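Local coordinates for protein dihydropteroate synthase (Anaplasma phagocytophilum, PDB 6UCZ) that probably catalyses the condensation of 6-hydroxymethyl-7,8-dihydropterin pyrophosphate with p-aminobenzoate to give dihydropteroate, a step of folate synthesis, at residues A[31-39]-A[55-63]; A[67-77]-A[109-117]. All coordinates share one frame; numbering follows the deposited sequence. Where two conformers were deposited one is given.

Overall arrangement
Both contacts belong to the alpha/beta barrel of the pterin-binding enzyme family, eight parallel strands ringed by helices. Along the chain they come in series: contact 1 sets strand 31-37 against helix 52-64, which leads into strand 69-73, and contact 2 pairs that strand with 110-115. Their centres lie about 9 Å apart, and strands 31-37 and 69-73 are neighbours in the same sheet, with Gly34 O 2.7 Å from Asp71 N in a probable hydrogen bond. Contact 1 packs helix 52-64 onto the barrel wall. Contact 2 is part of the wall itself and carries Asp114 and Thr77 to the bound pterin-6-yl-methyl-monophosphate.

Contact 1 (A[31-39]-A[55-63])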
loop_
_atom_site.group_PDB
_atom_site.type_symbol
_atom_site.label_atom_id
_atom_site.label_comp_id
_atom_site.label_asym_id
_atom_site.label_seq_id
_atom_site.Cartn_x
_atom_site.Cartn_y
_atom_site.Cartn_z
ATOM N N LYS A 31 9.197 -3.460 -6.874
ATOM C CA LYS A 31 9.190 -4.369 -5.740
ATOM C C LYS A 31 7.791 -4.925 -5.486
ATOM O O LYS A 31 6.795 -4.220 -5.647
ATOM C CB LYS A 31 9.710 -3.663 -4.482
ATOM C CG LYS A 31 11.222 -3.406 -4.528
ATOM C CD LYS A 31 11.703 -2.788 -3.221
ATOM C CE LYS A 31 13.212 -2.530 -3.216
ATOM N NZ LYS A 31 14.038 -3.766 -3.330
ATOM N N ILE A 32 7.732 -6.198 -5.091
ATOM C CA ILE A 32 6.484 -6.879 -4.775
ATOM C C ILE A 32 6.200 -6.714 -3.288
ATOM O O ILE A 32 6.980 -7.174 -2.444
ATOM C CB ILE A 32 6.548 -8.367 -5.140
ATOM C CG1 ILE A 32 6.874 -8.554 -6.625
ATOM C CG2 ILE A 32 5.223 -9.036 -4.788
ATOM C CD1 ILE A 32 7.111 -9.995 -7.010
ATOM N N VAL A 33 5.074 -6.084 -2.969
ATOM C CA VAL A 33 4.623 -5.912 -1.593
ATOM C C VAL A 33 3.481 -6.899 -1.386
ATOM O O VAL A 33 2.349 -6.672 -1.838
ATOM C CB VAL A 33 4.193 -4.469 -1.323
ATOM C CG1 VAL A 33 3.730 -4.296 0.124
ATOM C CG2 VAL A 33 5.328 -3.511 -1.665
ATOM N N GLY A 34 3.775 -7.997 -0.695
ATOM C CA GLY A 34 2.769 -9.015 -0.447
ATOM C C GLY A 34 1.854 -8.624 0.703
ATOM O O GLY A 34 2.317 -8.216 1.774
ATOM N N ILE A 35 0.552 -8.786 0.488
ATOM C CA ILE A 35 -0.453 -8.384 1.465
ATOM C C ILE A 35 -0.637 -9.502 2.481
ATOM O O ILE A 35 -0.904 -10.656 2.120
ATOM C CB ILE A 35 -1.782 -8.043 0.771
ATOM C CG1 ILE A 35 -1.625 -6.823 -0.134
ATOM C CG2 ILE A 35 -2.909 -7.839 1.799
ATOM C CD1 ILE A 35 -2.801 -6.638 -1.107
ATOM N N LEU A 36 -0.528 -9.151 3.759
ATOM C CA LEU A 36 -0.718 -10.075 4.866
ATOM C C LEU A 36 -1.758 -9.438 5.784
ATOM O O LEU A 36 -1.447 -8.554 6.587
ATOM C CB LEU A 36 0.601 -10.348 5.588
ATOM C CG LEU A 36 0.495 -11.290 6.784
ATOM C CD1 LEU A 36 -0.351 -12.494 6.472
ATOM C CD2 LEU A 36 1.879 -11.719 7.214
ATOM N N ASN A 37 -2.997 -9.878 5.643
ATOM C CA ASN A 37 -4.100 -9.364 6.433
ATOM C C ASN A 37 -4.254 -10.249 7.664
ATOM O O ASN A 37 -4.329 -11.477 7.542
ATOM C CB ASN A 37 -5.377 -9.357 5.584
ATOM C CG ASN A 37 -6.598 -8.853 6.340
ATOM O OD1 ASN A 37 -7.075 -9.498 7.273
ATOM N ND2 ASN A 37 -7.136 -7.715 5.910
ATOM N N VAL A 38 -4.245 -9.638 8.850
ATOM C CA VAL A 38 -4.430 -10.397 10.079
ATOM C C VAL A 38 -5.743 -10.042 10.767
ATOM O O VAL A 38 -5.926 -10.370 11.943
ATOM C CB VAL A 38 -3.236 -10.235 11.041
ATOM C CG1 VAL A 38 -1.944 -10.749 10.399
ATOM C CG2 VAL A 38 -3.081 -8.797 11.491
ATOM N N THR A 39 -6.664 -9.387 10.063
ATOM C CA THR A 39 -8.020 -9.156 10.564
ATOM C C THR A 39 -8.756 -10.489 10.720
ATOM O O THR A 39 -9.611 -10.648 11.595
ATOM C CB THR A 39 -8.839 -8.208 9.641
ATOM O OG1 THR A 39 -9.316 -8.928 8.496
ATOM C CG2 THR A 39 -7.987 -7.034 9.171
ATOM N N ALA A 55 -1.119 -16.691 10.153
ATOM C CA ALA A 55 -0.437 -15.529 9.594
ATOM C C ALA A 55 1.033 -15.830 9.323
ATOM O O ALA A 55 1.576 -15.415 8.293
ATOM C CB ALA A 55 -0.575 -14.333 10.539
ATOM N N ILE A 56 1.682 -16.572 10.229
ATOM C CA ILE A 56 3.085 -16.933 10.047
ATOM C C ILE A 56 3.242 -17.823 8.827
ATOM O O ILE A 56 4.191 -17.677 8.044
ATOM C CB ILE A 56 3.630 -17.624 11.315
ATOM C CG1 ILE A 56 3.414 -16.754 12.550
ATOM C CG2 ILE A 56 5.101 -17.999 11.153
ATOM C CD1 ILE A 56 3.942 -15.368 12.398
ATOM N N ARG A 57 2.304 -18.752 8.640
ATOM C CA ARG A 57 2.346 -19.614 7.468
ATOM C C ARG A 57 2.132 -18.814 6.195
ATOM O O ARG A 57 2.795 -19.065 5.180
ATOM C CB ARG A 57 1.301 -20.721 7.592
ATOM N N HIS A 58 1.205 -17.854 6.215
ATOM C CA HIS A 58 1.008 -17.041 5.018
ATOM C C HIS A 58 2.239 -16.189 4.727
ATOM O O HIS A 58 2.673 -16.096 3.574
ATOM C CB HIS A 58 -0.241 -16.162 5.149
ATOM C CG HIS A 58 -0.662 -15.523 3.858
ATOM N ND1 HIS A 58 -0.763 -16.228 2.679
ATOM C CD2 HIS A 58 -1.003 -14.246 3.562
ATOM C CE1 HIS A 58 -1.149 -15.414 1.712
ATOM N NE2 HIS A 58 -1.302 -14.206 2.221
ATOM N N ALA A 59 2.825 -15.573 5.758
ATOM C CA ALA A 59 4.038 -14.791 5.545
ATOM C C ALA A 59 5.154 -15.653 4.965
ATOM O O ALA A 59 5.908 -15.203 4.094
ATOM C CB ALA A 59 4.489 -14.149 6.856
ATOM N N THR A 60 5.281 -16.890 5.449
ATOM C CA THR A 60 6.288 -17.802 4.913
ATOM C C THR A 60 6.037 -18.092 3.443
ATOM O O THR A 60 6.979 -18.114 2.639
ATOM C CB THR A 60 6.306 -19.110 5.711
ATOM O OG1 THR A 60 6.626 -18.835 7.078
ATOM C CG2 THR A 60 7.321 -20.093 5.128
ATOM N N ASP A 61 4.775 -18.326 3.070
ATOM C CA ASP A 61 4.463 -18.605 1.669
ATOM C C ASP A 61 4.748 -17.393 0.793
ATOM O O ASP A 61 5.235 -17.536 -0.336
ATOM C CB ASP A 61 3.005 -19.036 1.518
ATOM C CG ASP A 61 2.739 -20.405 2.099
ATOM O OD1 ASP A 61 3.695 -21.201 2.228
ATOM O OD2 ASP A 61 1.567 -20.689 2.419
ATOM N N LEU A 62 4.464 -16.192 1.300
ATOM C CA LEU A 62 4.739 -14.979 0.533
ATOM C C LEU A 62 6.233 -14.812 0.297
ATOM O O LEU A 62 6.662 -14.428 -0.797
ATOM C CB LEU A 62 4.180 -13.757 1.260
ATOM C CG LEU A 62 2.662 -13.645 1.443
ATOM C CD1 LEU A 62 2.340 -12.471 2.361
ATOM C CD2 LEU A 62 1.958 -13.485 0.115
ATOM N N ILE A 63 7.038 -15.096 1.322
ATOM C CA ILE A 63 8.494 -15.057 1.189
ATOM C C ILE A 63 8.967 -16.030 0.117
ATOM O O ILE A 63 9.736 -15.665 -0.781
ATOM C CB ILE A 63 9.149 -15.364 2.549
ATOM C CG1 ILE A 63 8.851 -14.227 3.528
ATOM C CG2 ILE A 63 10.633 -15.613 2.398
ATOM C CD1 ILE A 63 9.188 -14.536 4.942
HETATM O O HOH W 1 -1.696 -12.275 0.147
#
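Leu36 reaches out from strand 31-37 to helix 52-64 and straddles one side of it with its two methyls. CD2 sits on Ala59 CB at 3.6 Å, while CD1 comes up to the edge of the His58 ring, 3.5 Å from CD2 of that histidine. With CG anti to the backbone N (chi1 179°), the leucine's branched end is brought closer to the helix than its CB direction alone would suggest. Nearer the helix's C-terminal end, Leu62 points at the strand and sets CD1 3.7 Å from Ile35 O, next to Gly34, where there is no side chain to hold it off. Its CG also lies over one face of the His58 ring. At the other end Ala55 CB meets Val38 CG1 at 3.8 Å. Strand 31-37 and helix residues 55-63 run antiparallel, 9.1 Å apart at closest axis approach, as in a beta-alpha unit of such a barrel, and Leu36 and Leu62 both touch Ile70 of the next strand. A water lying in the imidazole plane sits 2.9 Å from His58 NE2, and the water donates to Ile35 O at 2.7 Å. The interface therefore holds mainly by apolar packing, with this water joining imidazole to strand carbonyl.

Contact 2 (A[67-77]-A[109-117]); sequences ADVIDVGAEST and VEVSIDTRN. With PMM (pterin-6-yl-methyl-monophosphate), chain C.
Glu75 lays its carboxylate over one face of the Arg116 guanidinium, the two planes 21° apart and stacked. OE1 is 3.4 Å from Arg116 NE, but it sits well out of the guanidinium plane, so this salt bridge rests on charge with no N-H aimed at the oxygen. The arginine gets there by bending at chi3 and lying across the extended glutamate. One water donates to Glu75 OE1 and accepts from the Arg116 backbone N; another donates to the same oxygen and accepts from Asn117 ND2, which also bonds Glu89.

Ahead of this pair in the chain, strands 69-73 and 110-115 run parallel as adjacent staves of the TIM barrel, joined by a run of backbone bonds from Glu110 N on Asp68 O to Asp114 N on Val72 O. Val69, Asp71, Ser112 and Asp114 line the face turned to the barrel interior; Ile70, Val72 and Val111 lie on the face turned to the helices, where Val72 and Val111 touch helix 97-106.

Inside the barrel, Ser112 OG donates to Asp71 OD1 at 2.9 Å, meeting it on the anti side, 26° out of the carboxylate plane. Asp71 OD2 comes within 3.3 Å of Asp114 OD2. Arg274 forms salt bridges with both of these oxygens, which may ease their close approach; Asn133 also bonds Asp71 OD2, while Gln135 holds Asp114 OD1. Asp114 holds CG opposite its own amide nitrogen (chi1 -176°), which carries OD2 inward to 2.9 Å from N8 of pterin-6-yl-methyl-monophosphate. Farther along the 67-77 segment, Thr77 brings its methyl CG2 to 3.4 Å from C9 of the ligand, the carbon that carries the phosphate-bearing oxygen.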
loop_
_atom_site.group_PDB
_atom_site.type_symbol
_atom_site.label_atom_id
_atom_site.label_comp_id
_atom_site.label_asym_id
_atom_site.label_seq_id
_atom_site.Cartn_x
_atom_site.Cartn_y
_atom_site.Cartn_z
ATOM N N ALA A 67 8.187 -12.431 -2.537
ATOM C CA ALA A 67 7.870 -11.096 -2.046
ATOM C C ALA A 67 9.146 -10.355 -1.673
ATOM O O ALA A 67 10.083 -10.933 -1.116
ATOM C CB ALA A 67 6.943 -11.175 -0.831
ATOM N N ASP A 68 9.186 -9.072 -2.018
ATOM C CA ASP A 68 10.240 -8.174 -1.561
ATOM C C ASP A 68 9.915 -7.544 -0.215
ATOM O O ASP A 68 10.830 -7.261 0.571
ATOM C CB ASP A 68 10.466 -7.087 -2.612
ATOM C CG ASP A 68 10.892 -7.669 -3.950
ATOM O OD1 ASP A 68 11.951 -8.332 -3.994
ATOM O OD2 ASP A 68 10.139 -7.526 -4.942
ATOM N N VAL A 69 8.630 -7.307 0.045
ATOM C CA VAL A 69 8.129 -6.717 1.288
ATOM C C VAL A 69 6.869 -7.473 1.689
ATOM O O VAL A 69 6.077 -7.865 0.825
ATOM C CB VAL A 69 7.802 -5.210 1.132
ATOM C CG1 VAL A 69 7.473 -4.573 2.494
ATOM C CG2 VAL A 69 8.955 -4.454 0.450
ATOM N N ILE A 70 6.683 -7.689 2.994
ATOM C CA ILE A 70 5.429 -8.210 3.535
ATOM C C ILE A 70 4.711 -7.056 4.225
ATOM O O ILE A 70 5.229 -6.488 5.197
ATOM C CB ILE A 70 5.654 -9.366 4.522
ATOM C CG1 ILE A 70 6.580 -10.432 3.935
ATOM C CG2 ILE A 70 4.312 -9.967 4.930
ATOM C CD1 ILE A 70 5.992 -11.171 2.758
ATOM N N ASP A 71 3.521 -6.722 3.736
ATOM C CA ASP A 71 2.710 -5.639 4.286
ATOM C C ASP A 71 1.689 -6.232 5.252
ATOM O O ASP A 71 0.736 -6.892 4.827
ATOM C CB ASP A 71 2.025 -4.862 3.162
ATOM C CG ASP A 71 1.253 -3.654 3.660
ATOM O OD1 ASP A 71 1.840 -2.848 4.411
ATOM O OD2 ASP A 71 0.069 -3.489 3.271
ATOM N N VAL A 72 1.881 -5.985 6.547
ATOM C CA VAL A 72 1.060 -6.581 7.595
ATOM C C VAL A 72 0.013 -5.566 8.042
ATOM O O VAL A 72 0.347 -4.458 8.482
ATOM C CB VAL A 72 1.912 -7.033 8.787
ATOM C CG1 VAL A 72 1.053 -7.838 9.767
ATOM C CG2 VAL A 72 3.149 -7.823 8.317
ATOM N N GLY A 73 -1.252 -5.962 7.981
ATOM C CA GLY A 73 -2.329 -5.077 8.372
ATOM C C GLY A 73 -3.385 -5.763 9.208
ATOM O O GLY A 73 -3.685 -6.944 9.004
ATOM N N ALA A 74 -3.949 -5.034 10.164
ATOM C CA ALA A 74 -4.922 -5.597 11.083
ATOM C C ALA A 74 -6.257 -4.876 11.081
ATOM O O ALA A 74 -7.161 -5.293 11.818
ATOM C CB ALA A 74 -4.366 -5.589 12.515
ATOM N N GLU A 75 -6.422 -3.818 10.287
ATOM C CA GLU A 75 -7.689 -3.091 10.234
ATOM C C GLU A 75 -8.249 -3.213 8.826
ATOM O O GLU A 75 -7.724 -2.597 7.892
ATOM C CB GLU A 75 -7.520 -1.618 10.628
ATOM C CG GLU A 75 -8.859 -0.915 10.895
ATOM C CD GLU A 75 -8.714 0.488 11.468
ATOM O OE1 GLU A 75 -7.600 1.051 11.427
ATOM O OE2 GLU A 75 -9.733 1.038 11.949
ATOM N N SER A 76 -9.329 -3.978 8.681
ATOM C CA SER A 76 -10.012 -4.048 7.401
ATOM C C SER A 76 -10.574 -2.681 7.045
ATOM O O SER A 76 -11.266 -2.048 7.848
ATOM C CB SER A 76 -11.130 -5.092 7.437
ATOM O OG SER A 76 -12.051 -4.887 6.376
ATOM N N THR A 77 -10.265 -2.221 5.840
ATOM C CA THR A 77 -10.739 -0.936 5.355
ATOM C C THR A 77 -11.848 -1.110 4.324
ATOM O O THR A 77 -12.237 -0.140 3.661
ATOM C CB THR A 77 -9.565 -0.125 4.805
ATOM O OG1 THR A 77 -9.988 1.205 4.485
ATOM C CG2 THR A 77 -8.984 -0.797 3.589
ATOM N N VAL A 109 13.877 -10.089 3.268
ATOM C CA VAL A 109 12.601 -9.519 2.864
ATOM C C VAL A 109 12.222 -8.450 3.884
ATOM O O VAL A 109 12.439 -8.625 5.093
ATOM C CB VAL A 109 11.531 -10.623 2.753
ATOM C CG1 VAL A 109 10.158 -10.029 2.486
ATOM C CG2 VAL A 109 11.920 -11.639 1.652
ATOM N N GLU A 110 11.704 -7.327 3.404
ATOM C CA GLU A 110 11.334 -6.255 4.319
ATOM C C GLU A 110 9.914 -6.442 4.841
ATOM O O GLU A 110 9.129 -7.231 4.317
ATOM C CB GLU A 110 11.482 -4.895 3.642
ATOM C CG GLU A 110 12.913 -4.595 3.228
ATOM C CD GLU A 110 13.032 -3.309 2.445
ATOM O OE1 GLU A 110 12.534 -3.260 1.294
ATOM O OE2 GLU A 110 13.600 -2.341 2.997
ATOM N N VAL A 111 9.579 -5.680 5.885
ATOM C CA VAL A 111 8.258 -5.726 6.502
ATOM C C VAL A 111 7.697 -4.311 6.554
ATOM O O VAL A 111 8.403 -3.363 6.917
ATOM C CB VAL A 111 8.309 -6.348 7.917
ATOM C CG1 VAL A 111 6.901 -6.417 8.539
ATOM C CG2 VAL A 111 8.971 -7.727 7.877
ATOM N N SER A 112 6.419 -4.182 6.201
ATOM C CA SER A 112 5.682 -2.924 6.200
ATOM C C SER A 112 4.522 -3.035 7.184
ATOM O O SER A 112 3.898 -4.095 7.293
ATOM C CB SER A 112 5.148 -2.614 4.779
ATOM O OG SER A 112 4.385 -1.426 4.770
ATOM N N ILE A 113 4.235 -1.961 7.915
ATOM C CA ILE A 113 3.079 -1.938 8.808
ATOM C C ILE A 113 1.989 -1.094 8.164
ATOM O O ILE A 113 2.172 0.107 7.929
ATOM C CB ILE A 113 3.443 -1.438 10.224
ATOM C CG1 ILE A 113 2.192 -1.364 11.116
ATOM C CG2 ILE A 113 4.160 -0.087 10.210
ATOM C CD1 ILE A 113 1.492 -2.686 11.307
ATOM N N ASP A 114 0.866 -1.729 7.837
ATOM C CA ASP A 114 -0.251 -1.046 7.188
ATOM C C ASP A 114 -1.161 -0.558 8.305
ATOM O O ASP A 114 -1.908 -1.340 8.896
ATOM C CB ASP A 114 -0.976 -1.977 6.219
ATOM C CG ASP A 114 -2.095 -1.289 5.453
ATOM O OD1 ASP A 114 -2.503 -0.151 5.796
ATOM O OD2 ASP A 114 -2.564 -1.898 4.469
ATOM N N THR A 115 -1.068 0.731 8.626
ATOM C CA THR A 115 -1.850 1.288 9.718
ATOM C C THR A 115 -2.092 2.761 9.443
ATOM O O THR A 115 -1.309 3.418 8.752
ATOM C CB THR A 115 -1.150 1.112 11.072
ATOM O OG1 THR A 115 -1.959 1.662 12.112
ATOM C CG2 THR A 115 0.198 1.826 11.082
ATOM N N ARG A 116 -3.187 3.272 9.988
ATOM C CA ARG A 116 -3.418 4.705 10.035
ATOM C C ARG A 116 -3.040 5.325 11.381
ATOM O O ARG A 116 -3.120 6.547 11.517
ATOM C CB ARG A 116 -4.884 5.006 9.712
ATOM C CG ARG A 116 -5.838 4.750 10.865
ATOM C CD ARG A 116 -7.260 4.946 10.416
ATOM N NE ARG A 116 -7.663 3.848 9.544
ATOM C CZ ARG A 116 -8.921 3.543 9.244
ATOM N NH1 ARG A 116 -9.921 4.249 9.759
ATOM N NH2 ARG A 116 -9.173 2.522 8.433
ATOM N N ASN A 117 -2.608 4.524 12.360
ATOM C CA ASN A 117 -2.381 4.977 13.741
ATOM C C ASN A 117 -0.891 5.110 14.034
ATOM O O ASN A 117 -0.143 4.132 13.914
ATOM C CB ASN A 117 -3.006 4.006 14.742
ATOM C CG ASN A 117 -4.510 3.918 14.615
ATOM O OD1 ASN A 117 -5.188 4.933 14.562
ATOM N ND2 ASN A 117 -5.041 2.702 14.570
HETATM N N5 PMM C . -5.405 -0.725 -0.118
HETATM C C6 PMM C . -5.871 -1.320 0.985
HETATM C C7 PMM C . -5.159 -1.282 2.170
HETATM N N8 PMM C . -3.986 -0.658 2.322
HETATM N N1 PMM C . -2.308 0.557 1.369
HETATM C C2 PMM C . -1.795 1.178 0.313
HETATM N N2 PMM C . -0.630 1.826 0.423
HETATM N N3 PMM C . -2.412 1.207 -0.909
HETATM C C4 PMM C . -3.624 0.623 -1.197
HETATM O O4 PMM C . -4.127 0.716 -2.316
HETATM C C4A PMM C . -4.232 -0.079 -0.046
HETATM C C8A PMM C . -3.527 -0.068 1.212
HETATM C C9 PMM C . -7.228 -1.967 0.862
HETATM O O10 PMM C . -7.115 -3.155 0.052
HETATM P PA PMM C . -7.235 -4.644 0.673
HETATM O O1P PMM C . -7.282 -5.565 -0.558
HETATM O O2P PMM C . -8.592 -4.748 1.357
HETATM O O3P PMM C . -6.086 -4.917 1.585
HETATM O O HOH W 2 12.623 -5.648 -0.110
HETATM O O HOH W 3 -2.886 -2.630 10.907
HETATM O O HOH W 4 -5.083 1.175 10.964
HETATM O O HOH W 5 -7.405 1.980 14.485
HETATM O O HOH W 6 -4.515 -2.324 8.372
#